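Long-range contact in putative 5-dehydro-2-deoxygluconokinase (Bacillus halodurans C-125, PDB 2QCV), which probably phosphorylates 5-dehydro-2-deoxy-D-gluconate with ATP, a step in the breakdown of myo-inositol to acetyl-CoA: residues Gly45-Leu59 and Asp273-Ser285. Sequence-based numbering, arbitrary orientation.
Sequences GSPANIVIGSSKLGL and DSYASAFLYALIS
D273 turns CG beside its backbone N (chi1 -62°), and S46 sets OG anti to its own N (chi1 170°), which brings carboxylate and hydroxyl together. S46 OG donates to D273 OD1 (2.6 Å), while N49 ND2 gives a nearly straight bond to D273 OD2 (2.9 Å), the acceptor nearly in N49's amide plane; both donors come in tilted from the carboxylate plane. Serine and asparagine thus supply one neutral donor to each oxygen. Beside this pair I50 lays CG1 across the D273 stem, and its CD1 meets A276 CB. The axes of helices 46-56 and 273-284 approach to 8.3 Å; where S54 and S277 face each other small residues suit, and a CB on G53 would clash with S277 OG. S54 OG hydrogen-bonds to I50 O (2.8 Å) from above its carbonyl plane, opposite S54 N, satisfying a buried hydroxyl within its own helix. Farther along, L57 CD1 packs on Y281 CB (3.5 Å), and L59 meets I284 tip to tip. I50 and I284 also touch strand 139-145 of this ribokinase-like fold's central sheet. An alanine at D273 would probably leave S46 OG and N49 ND2 without the carboxylate oxygens they bond. D273, the Gly-Ala-Gly-Asp aspartate, is probably the base, as in relatives; second-shell S46 and N49 probably fix its carboxylate's orientation.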
ATOM      1  N   GLY A  45     -11.664  -8.983 -21.464  1.00 27.71           N
ATOM      2  CA  GLY A  45     -12.236  -7.900 -20.689  1.00 27.42           C
ATOM      3  C   GLY A  45     -13.609  -7.683 -21.255  1.00 28.33           C
ATOM      4  O   GLY A  45     -13.780  -7.565 -22.477  1.00 28.20           O
ATOM      5  N   SER A  46     -14.606  -7.612 -20.374  1.00 30.69           N
ATOM      6  CA  SER A  46     -16.010  -7.479 -20.837  1.00 30.86           C
ATOM      7  C   SER A  46     -16.298  -6.332 -21.830  1.00 28.99           C
ATOM      8  O   SER A  46     -16.800  -6.611 -22.915  1.00 27.79           O
ATOM      9  CB  SER A  46     -16.962  -7.443 -19.650  1.00 35.42           C
ATOM     10  OG  SER A  46     -18.247  -7.083 -20.093  1.00 36.07           O
ATOM     11  N   PRO A  47     -15.989  -5.056 -21.487  1.00 29.13           N
ATOM     12  CA  PRO A  47     -16.272  -4.027 -22.494  1.00 31.15           C
ATOM     13  C   PRO A  47     -15.468  -4.124 -23.791  1.00 28.79           C
ATOM     14  O   PRO A  47     -15.987  -3.789 -24.842  1.00 28.63           O
ATOM     15  CB  PRO A  47     -16.019  -2.709 -21.765  1.00 31.14           C
ATOM     16  CG  PRO A  47     -15.221  -3.054 -20.581  1.00 28.94           C
ATOM     17  CD  PRO A  47     -15.458  -4.485 -20.240  1.00 28.90           C
ATOM     18  N   ALA A  48     -14.218  -4.559 -23.721  1.00 26.59           N
ATOM     19  CA  ALA A  48     -13.426  -4.863 -24.903  1.00 26.18           C
ATOM     20  C   ALA A  48     -14.077  -5.918 -25.790  1.00 26.66           C
ATOM     21  O   ALA A  48     -14.206  -5.749 -27.021  1.00 25.89           O
ATOM     22  CB  ALA A  48     -11.952  -5.281 -24.485  1.00 25.93           C
ATOM     23  N   ASN A  49     -14.488  -7.027 -25.187  1.00 27.05           N
ATOM     24  CA  ASN A  49     -15.177  -8.079 -25.912  1.00 26.41           C
ATOM     25  C   ASN A  49     -16.447  -7.568 -26.571  1.00 26.87           C
ATOM     26  O   ASN A  49     -16.795  -7.977 -27.686  1.00 26.61           O
ATOM     27  CB  ASN A  49     -15.582  -9.220 -24.963  1.00 28.77           C
ATOM     28  CG  ASN A  49     -14.442 -10.039 -24.520  1.00 35.82           C
ATOM     29  OD1 ASN A  49     -13.360 -10.050 -25.144  1.00 35.05           O
ATOM     30  ND2 ASN A  49     -14.654 -10.756 -23.395  1.00 38.77           N
ATOM     31  N   ILE A  50     -17.167  -6.707 -25.862  1.00 26.50           N
ATOM     32  CA  ILE A  50     -18.439  -6.197 -26.385  1.00 26.29           C
ATOM     33  C   ILE A  50     -18.150  -5.327 -27.625  1.00 26.91           C
ATOM     34  O   ILE A  50     -18.823  -5.466 -28.647  1.00 28.11           O
ATOM     35  CB  ILE A  50     -19.256  -5.422 -25.320  1.00 26.33           C
ATOM     36  CG1 ILE A  50     -19.748  -6.395 -24.249  1.00 27.75           C
ATOM     37  CG2 ILE A  50     -20.490  -4.691 -25.961  1.00 25.99           C
ATOM     38  CD1 ILE A  50     -20.411  -5.707 -23.031  1.00 27.79           C
ATOM     39  N   VAL A  51     -17.153  -4.458 -27.559  1.00 27.45           N
ATOM     40  CA  VAL A  51     -16.846  -3.628 -28.746  1.00 26.60           C
ATOM     41  C   VAL A  51     -16.235  -4.417 -29.907  1.00 27.28           C
ATOM     42  O   VAL A  51     -16.530  -4.117 -31.049  1.00 27.78           O
ATOM     43  CB  VAL A  51     -16.039  -2.333 -28.488  1.00 29.12           C
ATOM     44  CG1 VAL A  51     -16.847  -1.391 -27.537  1.00 32.00           C
ATOM     45  CG2 VAL A  51     -14.607  -2.603 -28.009  1.00 31.24           C
ATOM     46  N   ILE A  52     -15.414  -5.413 -29.625  1.00 25.78           N
ATOM     47  CA  ILE A  52     -14.870  -6.272 -30.679  1.00 26.69           C
ATOM     48  C   ILE A  52     -15.997  -7.080 -31.336  1.00 26.37           C
ATOM     49  O   ILE A  52     -16.096  -7.199 -32.579  1.00 28.85           O
ATOM     50  CB  ILE A  52     -13.801  -7.216 -30.122  1.00 25.75           C
ATOM     51  CG1 ILE A  52     -12.550  -6.439 -29.638  1.00 28.39           C
ATOM     52  CG2 ILE A  52     -13.358  -8.250 -31.218  1.00 29.04           C
ATOM     53  CD1 ILE A  52     -11.546  -7.279 -28.749  1.00 25.77           C
ATOM     54  N   GLY A  53     -16.888  -7.635 -30.520  1.00 26.97           N
ATOM     55  CA  GLY A  53     -18.044  -8.328 -31.063  1.00 27.40           C
ATOM     56  C   GLY A  53     -18.946  -7.415 -31.890  1.00 28.83           C
ATOM     57  O   GLY A  53     -19.475  -7.793 -32.937  1.00 31.93           O
ATOM     58  N   SER A  54     -19.174  -6.207 -31.403  1.00 29.28           N
ATOM     59  CA  SER A  54     -19.973  -5.237 -32.109  1.00 27.11           C
ATOM     60  C   SER A  54     -19.382  -4.889 -33.473  1.00 27.94           C
ATOM     61  O   SER A  54     -20.128  -4.764 -34.455  1.00 28.11           O
ATOM     62  CB  SER A  54     -20.122  -3.942 -31.283  1.00 27.40           C
ATOM     63  OG  SER A  54     -20.856  -4.208 -30.091  1.00 30.92           O
ATOM     64  N   SER A  55     -18.062  -4.733 -33.534  1.00 28.21           N
ATOM     65  CA  SER A  55     -17.401  -4.372 -34.795  0.50 28.49           C
ATOM     66  C   SER A  55     -17.561  -5.503 -35.788  1.00 30.93           C
ATOM     67  O   SER A  55     -17.785  -5.263 -36.956  1.00 29.59           O
ATOM     68  CB  SER A  55     -15.912  -4.072 -34.597  0.50 29.24           C
ATOM     69  OG  SER A  55     -15.406  -3.418 -35.749  0.50 24.42           O
ATOM     70  N   LYS A  56     -17.468  -6.741 -35.304  1.00 29.94           N
ATOM     71  CA  LYS A  56     -17.650  -7.923 -36.142  1.00 30.55           C
ATOM     72  C   LYS A  56     -19.062  -7.953 -36.744  1.00 30.56           C
ATOM     73  O   LYS A  56     -19.225  -8.379 -37.874  1.00 28.06           O
ATOM     74  CB  LYS A  56     -17.316  -9.190 -35.344  1.00 30.85           C
ATOM     75  CG  LYS A  56     -17.662 -10.550 -35.993  1.00 37.14           C
ATOM     76  CD  LYS A  56     -16.727 -10.926 -37.132  1.00 47.68           C
ATOM     77  CE  LYS A  56     -16.352 -12.414 -37.118  1.00 55.36           C
ATOM     78  NZ  LYS A  56     -17.482 -13.291 -37.496  1.00 62.59           N
ATOM     79  N   LEU A  57     -20.066  -7.450 -36.026  1.00 30.06           N
ATOM     80  CA  LEU A  57     -21.421  -7.282 -36.574  1.00 30.62           C
ATOM     81  C   LEU A  57     -21.604  -6.077 -37.488  1.00 32.50           C
ATOM     82  O   LEU A  57     -22.657  -5.911 -38.060  1.00 32.19           O
ATOM     83  CB  LEU A  57     -22.479  -7.197 -35.477  1.00 29.14           C
ATOM     84  CG  LEU A  57     -22.422  -8.334 -34.473  1.00 29.57           C
ATOM     85  CD1 LEU A  57     -23.513  -8.176 -33.402  1.00 34.27           C
ATOM     86  CD2 LEU A  57     -22.492  -9.695 -35.175  1.00 28.19           C
ATOM     87  N   GLY A  58     -20.580  -5.260 -37.627  1.00 31.67           N
ATOM     88  CA  GLY A  58     -20.630  -4.092 -38.480  1.00 29.99           C
ATOM     89  C   GLY A  58     -20.966  -2.791 -37.778  1.00 32.21           C
ATOM     90  O   GLY A  58     -21.173  -1.792 -38.444  1.00 32.35           O
ATOM     91  N   LEU A  59     -21.029  -2.768 -36.447  1.00 32.33           N
ATOM     92  CA  LEU A  59     -21.271  -1.488 -35.752  1.00 29.31           C
ATOM     93  C   LEU A  59     -19.968  -0.719 -35.716  1.00 29.09           C
ATOM     94  O   LEU A  59     -18.902  -1.334 -35.762  1.00 29.17           O
ATOM     95  CB  LEU A  59     -21.765  -1.714 -34.331  1.00 29.62           C
ATOM     96  CG  LEU A  59     -23.122  -2.465 -34.162  1.00 29.62           C
ATOM     97  CD1 LEU A  59     -23.460  -2.606 -32.700  1.00 31.22           C
ATOM     98  CD2 LEU A  59     -24.239  -1.789 -34.881  1.00 31.37           C
ATOM     99  N   ASP A 273     -20.869 -11.214 -23.065  1.00 29.64           N
ATOM    100  CA  ASP A 273     -20.410 -10.096 -23.897  1.00 31.07           C
ATOM    101  C   ASP A 273     -20.919 -10.225 -25.326  1.00 29.10           C
ATOM    102  O   ASP A 273     -21.228  -9.219 -25.985  1.00 29.67           O
ATOM    103  CB  ASP A 273     -18.898 -10.046 -23.854  1.00 31.00           C
ATOM    104  CG  ASP A 273     -18.372  -9.805 -22.461  1.00 33.57           C
ATOM    105  OD1 ASP A 273     -19.011  -9.061 -21.659  1.00 33.60           O
ATOM    106  OD2 ASP A 273     -17.264 -10.306 -22.180  1.00 31.72           O
ATOM    107  N   SER A 274     -20.998 -11.472 -25.797  1.00 29.94           N
ATOM    108  CA  SER A 274     -21.642 -11.806 -27.071  1.00 31.14           C
ATOM    109  C   SER A 274     -23.138 -11.476 -27.023  1.00 28.04           C
ATOM    110  O   SER A 274     -23.687 -10.893 -27.981  1.00 24.72           O
ATOM    111  CB  SER A 274     -21.437 -13.282 -27.427  1.00 34.71           C
ATOM    112  OG  SER A 274     -20.258 -13.439 -28.192  1.00 45.92           O
ATOM    113  N   TYR A 275     -23.783 -11.804 -25.903  1.00 26.15           N
ATOM    114  CA  TYR A 275     -25.182 -11.456 -25.711  1.00 28.39           C
ATOM    115  C   TYR A 275     -25.408  -9.939 -25.840  1.00 28.02           C
ATOM    116  O   TYR A 275     -26.270  -9.503 -26.586  1.00 26.78           O
ATOM    117  CB  TYR A 275     -25.692 -12.024 -24.382  1.00 30.36           C
ATOM    118  CG  TYR A 275     -27.169 -11.834 -24.165  1.00 26.63           C
ATOM    119  CD1 TYR A 275     -27.692 -10.574 -23.886  1.00 29.43           C
ATOM    120  CD2 TYR A 275     -28.057 -12.915 -24.244  1.00 29.35           C
ATOM    121  CE1 TYR A 275     -29.067 -10.388 -23.698  1.00 26.77           C
ATOM    122  CE2 TYR A 275     -29.420 -12.740 -24.036  1.00 28.79           C
ATOM    123  CZ  TYR A 275     -29.917 -11.489 -23.767  1.00 28.45           C
ATOM    124  OH  TYR A 275     -31.260 -11.320 -23.563  1.00 31.17           O
ATOM    125  N   ALA A 276     -24.591  -9.142 -25.154  1.00 27.39           N
ATOM    126  CA  ALA A 276     -24.774  -7.693 -25.111  1.00 26.04           C
ATOM    127  C   ALA A 276     -24.520  -7.089 -26.475  1.00 26.32           C
ATOM    128  O   ALA A 276     -25.288  -6.235 -26.909  1.00 26.80           O
ATOM    129  CB  ALA A 276     -23.848  -7.051 -24.075  1.00 26.47           C
ATOM    130  N   SER A 277     -23.444  -7.502 -27.134  1.00 27.98           N
ATOM    131  CA  SER A 277     -23.108  -6.918 -28.451  1.00 28.32           C
ATOM    132  C   SER A 277     -24.210  -7.202 -29.477  1.00 28.47           C
ATOM    133  O   SER A 277     -24.660  -6.303 -30.170  1.00 28.59           O
ATOM    134  CB  SER A 277     -21.734  -7.398 -28.936  1.00 28.69           C
ATOM    135  OG  SER A 277     -21.569  -8.778 -28.886  1.00 33.07           O
ATOM    136  N   ALA A 278     -24.682  -8.451 -29.535  1.00 28.38           N
ATOM    137  CA  ALA A 278     -25.716  -8.830 -30.514  1.00 27.96           C
ATOM    138  C   ALA A 278     -27.090  -8.244 -30.150  1.00 26.33           C
ATOM    139  O   ALA A 278     -27.859  -7.857 -31.035  1.00 25.12           O
ATOM    140  CB  ALA A 278     -25.790 -10.363 -30.688  1.00 27.11           C
ATOM    141  N   PHE A 279     -27.419  -8.201 -28.861  1.00 25.78           N
ATOM    142  CA  PHE A 279     -28.652  -7.565 -28.415  1.00 25.38           C
ATOM    143  C   PHE A 279     -28.654  -6.080 -28.798  1.00 23.63           C
ATOM    144  O   PHE A 279     -29.610  -5.572 -29.408  1.00 25.76           O
ATOM    145  CB  PHE A 279     -28.813  -7.718 -26.901  1.00 23.05           C
ATOM    146  CG  PHE A 279     -30.014  -7.005 -26.342  1.00 27.61           C
ATOM    147  CD1 PHE A 279     -31.259  -7.622 -26.273  1.00 25.91           C
ATOM    148  CD2 PHE A 279     -29.898  -5.738 -25.854  1.00 23.32           C
ATOM    149  CE1 PHE A 279     -32.376  -6.940 -25.764  1.00 28.67           C
ATOM    150  CE2 PHE A 279     -30.992  -5.055 -25.338  1.00 32.51           C
ATOM    151  CZ  PHE A 279     -32.239  -5.657 -25.303  1.00 29.64           C
ATOM    152  N   LEU A 280     -27.544  -5.391 -28.519  1.00 28.15           N
ATOM    153  CA  LEU A 280     -27.468  -3.981 -28.883  1.00 26.20           C
ATOM    154  C   LEU A 280     -27.450  -3.771 -30.382  1.00 28.93           C
ATOM    155  O   LEU A 280     -28.066  -2.846 -30.890  1.00 29.27           O
ATOM    156  CB  LEU A 280     -26.260  -3.303 -28.260  1.00 29.21           C
ATOM    157  CG  LEU A 280     -26.294  -3.234 -26.719  1.00 29.40           C
ATOM    158  CD1 LEU A 280     -24.898  -2.800 -26.151  1.00 32.14           C
ATOM    159  CD2 LEU A 280     -27.433  -2.305 -26.294  1.00 27.84           C
ATOM    160  N   TYR A 281     -26.715  -4.601 -31.104  1.00 27.22           N
ATOM    161  CA  TYR A 281     -26.797  -4.537 -32.565  1.00 28.24           C
ATOM    162  C   TYR A 281     -28.233  -4.599 -33.062  1.00 28.48           C
ATOM    163  O   TYR A 281     -28.650  -3.807 -33.930  1.00 26.02           O
ATOM    164  CB  TYR A 281     -25.979  -5.656 -33.197  1.00 29.00           C
ATOM    165  CG  TYR A 281     -26.286  -5.884 -34.653  1.00 29.81           C
ATOM    166  CD1 TYR A 281     -25.603  -5.188 -35.642  1.00 32.76           C
ATOM    167  CD2 TYR A 281     -27.238  -6.816 -35.040  1.00 30.34           C
ATOM    168  CE1 TYR A 281     -25.877  -5.414 -37.017  1.00 32.11           C
ATOM    169  CE2 TYR A 281     -27.552  -7.022 -36.398  1.00 33.25           C
ATOM    170  CZ  TYR A 281     -26.837  -6.335 -37.373  1.00 34.66           C
ATOM    171  OH  TYR A 281     -27.113  -6.556 -38.694  1.00 38.52           O
ATOM    172  N   ALA A 282     -29.005  -5.552 -32.539  1.00 26.69           N
ATOM    173  CA  ALA A 282     -30.391  -5.691 -32.984  1.00 28.22           C
ATOM    174  C   ALA A 282     -31.230  -4.465 -32.672  1.00 26.88           C
ATOM    175  O   ALA A 282     -32.059  -4.025 -33.501  1.00 27.47           O
ATOM    176  CB  ALA A 282     -31.039  -6.969 -32.378  1.00 28.72           C
ATOM    177  N   LEU A 283     -31.086  -3.936 -31.450  1.00 26.03           N
ATOM    178  CA  LEU A 283     -31.797  -2.734 -31.017  0.50 27.56           C
ATOM    179  C   LEU A 283     -31.480  -1.518 -31.910  1.00 28.33           C
ATOM    180  O   LEU A 283     -32.380  -0.842 -32.383  1.00 31.61           O
ATOM    181  CB  LEU A 283     -31.444  -2.424 -29.558  0.50 28.71           C
ATOM    182  CG  LEU A 283     -32.480  -1.714 -28.700  0.50 26.58           C
ATOM    183  CD1 LEU A 283     -33.750  -2.568 -28.554  0.50 30.74           C
ATOM    184  CD2 LEU A 283     -31.862  -1.434 -27.361  0.50 26.76           C
ATOM    185  N   ILE A 284     -30.193  -1.254 -32.097  1.00 30.27           N
ATOM    186  CA  ILE A 284     -29.651  -0.157 -32.957  1.00 29.54           C
ATOM    187  C   ILE A 284     -30.132  -0.301 -34.400  1.00 30.82           C
ATOM    188  O   ILE A 284     -30.393   0.706 -35.047  1.00 30.10           O
ATOM    189  CB  ILE A 284     -28.081  -0.162 -32.945  1.00 31.11           C
ATOM    190  CG1 ILE A 284     -27.570   0.402 -31.622  1.00 37.57           C
ATOM    191  CG2 ILE A 284     -27.479   0.678 -34.081  1.00 36.44           C
ATOM    192  CD1 ILE A 284     -26.148   0.049 -31.361  1.00 35.79           C
ATOM    193  N   SER A 285     -30.311  -1.552 -34.847  1.00 28.82           N
ATOM    194  CA  SER A 285     -30.737  -1.893 -36.208  0.50 29.26           C
ATOM    195  C   SER A 285     -32.247  -1.943 -36.381  1.00 29.31           C
ATOM    196  O   SER A 285     -32.731  -2.366 -37.401  1.00 30.01           O
ATOM    197  CB  SER A 285     -30.169  -3.249 -36.608  0.50 28.90           C
ATOM    198  OG  SER A 285     -28.771  -3.204 -36.667  0.50 28.93           O
TER